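2-c-methyl-d-erythritol 4-phosphate cytidylyltransferase (Streptococcus pneumoniae, PDB 2VSH) transfers the cytidylyl group of CTP to D-ribitol 5-phosphate, making the CDP-activated ribitol used for teichoic acid precursors. Local coordinates at residues T88-K91 and N92-A96. Sequence-based numbering, arbitrary orientation. Where two conformers were deposited one is given.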
ATOM      1  N   THR A  88     -17.746   5.026 -15.065  1.00 25.70           N
ATOM      2  CA  THR A  88     -18.703   5.923 -15.706  1.00 26.09           C
ATOM      3  C   THR A  88     -17.932   7.063 -16.380  1.00 23.87           C
ATOM      4  O   THR A  88     -18.326   7.541 -17.425  1.00 23.87           O
ATOM      5  CB  THR A  88     -19.752   6.467 -14.705  1.00 27.84           C
ATOM      6  OG1 THR A  88     -20.334   5.371 -13.995  1.00 30.28           O
ATOM      7  CG2 THR A  88     -20.890   7.194 -15.442  1.00 29.37           C
ATOM      8  N   SER A  89     -16.833   7.488 -15.771  1.00 22.58           N
ATOM      9  CA  SER A  89     -15.995   8.531 -16.364  1.00 21.82           C
ATOM     10  C   SER A  89     -15.322   7.997 -17.620  1.00 20.99           C
ATOM     11  O   SER A  89     -15.269   8.690 -18.642  1.00 21.68           O
ATOM     12  CB  SER A  89     -14.955   9.049 -15.364  1.00 20.97           C
ATOM     13  OG  SER A  89     -15.593   9.775 -14.332  1.00 23.62           O
ATOM     14  N   ILE A  90     -14.837   6.761 -17.566  1.00 20.18           N
ATOM     15  CA  ILE A  90     -14.254   6.136 -18.774  1.00 19.01           C
ATOM     16  C   ILE A  90     -15.266   6.085 -19.931  1.00 20.16           C
ATOM     17  O   ILE A  90     -14.952   6.495 -21.050  1.00 19.47           O
ATOM     18  CB  ILE A  90     -13.632   4.753 -18.486  1.00 19.18           C
ATOM     19  CG1 ILE A  90     -12.436   4.915 -17.526  1.00 17.56           C
ATOM     20  CG2 ILE A  90     -13.161   4.105 -19.789  1.00 17.36           C
ATOM     21  CD1 ILE A  90     -11.935   3.632 -16.882  1.00 18.44           C
ATOM     22  N   LYS A  91     -16.474   5.604 -19.655  1.00 21.39           N
ATOM     23  CA  LYS A  91     -17.542   5.580 -20.655  1.00 22.92           C
ATOM     24  C   LYS A  91     -17.779   6.988 -21.218  1.00 22.71           C
ATOM     25  O   LYS A  91     -17.868   7.169 -22.425  1.00 23.19           O
ATOM     26  CB  LYS A  91     -18.825   4.989 -20.069  1.00 24.28           C
ATOM     27  CG  LYS A  91     -20.090   5.222 -20.931  1.00 25.79           C
ATOM     28  CD  LYS A  91     -21.360   4.941 -20.165  1.00 29.17           C
ATOM     29  CE  LYS A  91     -21.737   6.095 -19.194  1.00 33.99           C
ATOM     30  NZ  LYS A  91     -22.463   7.261 -19.808  1.00 34.54           N
ATOM     31  N   ASN A  92     -17.850   7.982 -20.333  1.00 22.98           N
ATOM     32  CA  ASN A  92     -18.076   9.367 -20.740  1.00 22.85           C
ATOM     33  C   ASN A  92     -16.965   9.873 -21.648  1.00 21.96           C
ATOM     34  O   ASN A  92     -17.234  10.540 -22.658  1.00 22.81           O
ATOM     35  CB  ASN A  92     -18.198  10.263 -19.513  1.00 23.23           C
ATOM     36  CG  ASN A  92     -19.552  10.197 -18.886  1.00 24.87           C
ATOM     37  OD1 ASN A  92     -20.382   9.379 -19.259  1.00 24.69           O
ATOM     38  ND2 ASN A  92     -19.794  11.064 -17.930  1.00 25.61           N
ATOM     39  N   ILE A  93     -15.730   9.530 -21.291  1.00 20.77           N
ATOM     40  CA  ILE A  93     -14.539   9.828 -22.100  1.00 20.39           C
ATOM     41  C   ILE A  93     -14.643   9.196 -23.494  1.00 20.97           C
ATOM     42  O   ILE A  93     -14.405   9.871 -24.510  1.00 20.89           O
ATOM     43  CB  ILE A  93     -13.227   9.422 -21.339  1.00 19.85           C
ATOM     44  CG1 ILE A  93     -12.947  10.448 -20.231  1.00 18.89           C
ATOM     45  CG2 ILE A  93     -12.012   9.332 -22.286  1.00 20.18           C
ATOM     46  CD1 ILE A  93     -11.929  10.005 -19.159  1.00 18.10           C
ATOM     47  N   ILE A  94     -15.033   7.918 -23.534  1.00 21.26           N
ATOM     48  CA  ILE A  94     -15.134   7.193 -24.795  0.50 21.39           C
ATOM     49  C   ILE A  94     -16.220   7.831 -25.672  1.00 23.02           C
ATOM     50  O   ILE A  94     -16.044   7.961 -26.889  1.00 23.27           O
ATOM     51  CB  ILE A  94     -15.371   5.688 -24.555  0.50 21.99           C
ATOM     52  CG1 ILE A  94     -14.110   5.046 -23.952  0.50 19.77           C
ATOM     53  CG2 ILE A  94     -15.791   4.980 -25.848  0.50 22.83           C
ATOM     54  CD1 ILE A  94     -14.308   3.632 -23.433  0.50 19.61           C
ATOM     55  N   GLU A  95     -17.318   8.254 -25.046  1.00 23.94           N
ATOM     56  CA  GLU A  95     -18.398   8.944 -25.760  1.00 25.80           C
ATOM     57  C   GLU A  95     -17.915  10.251 -26.396  1.00 25.56           C
ATOM     58  O   GLU A  95     -18.251  10.540 -27.549  1.00 27.18           O
ATOM     59  CB  GLU A  95     -19.616   9.168 -24.848  1.00 26.39           C
ATOM     60  CG  GLU A  95     -20.385   7.877 -24.569  1.00 28.06           C
ATOM     61  CD  GLU A  95     -21.536   8.046 -23.592  1.00 29.84           C
ATOM     62  OE1 GLU A  95     -22.458   7.227 -23.659  1.00 32.66           O
ATOM     63  OE2 GLU A  95     -21.527   8.987 -22.760  1.00 34.34           O
ATOM     64  N   ALA A  96     -17.136  11.029 -25.646  1.00 24.29           N
ATOM     65  CA  ALA A  96     -16.541  12.280 -26.142  1.00 24.12           C
ATOM     66  C   ALA A  96     -15.584  12.018 -27.314  1.00 23.50           C
ATOM     67  O   ALA A  96     -15.581  12.747 -28.305  1.00 24.49           O
ATOM     68  CB  ALA A  96     -15.816  13.003 -25.014  1.00 22.52           C
TER
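K91 curls over the outer surface of helix 86-100 and sets its ammonium facing both N92 and E95. Its NZ gives a hydrogen bond to OD1 of N92 at 3.0 Å, arriving almost head-on to the amide carbonyl (C=O...N 173°), and forms a long salt bridge of 3.5 Å to OE2 of E95. CG of K91 starts anti to its backbone N (chi1 166°), and bends at chi3 and chi4 then turn the amine toward the N92 amide and the E95 carboxylate. At the other end of that amide, ND2 donates to the carbonyl of K81, which helps fix its flip. On the buried side, in the conformer described, CG2 of I90 lies 3.8 Å from CD1 of I94; both residues pack on F179 of helix 176-184. I93 faces the sheet, against L8 and V51. Four i to i+4 backbone hydrogen bonds run from 92-95 back to 88-91, the shortest from N of I93 to O of S89 at 2.8 Å. Nearer the N-terminus, OG1 of T88 is hydrogen-bonded to OD1 of D85 and OG of S89 to N of G83. This amphipathic helix packs on the parallel part of a GT-A-type nucleotide-binding sheet, its first turn carrying T88 and S89 of the probable CTP site.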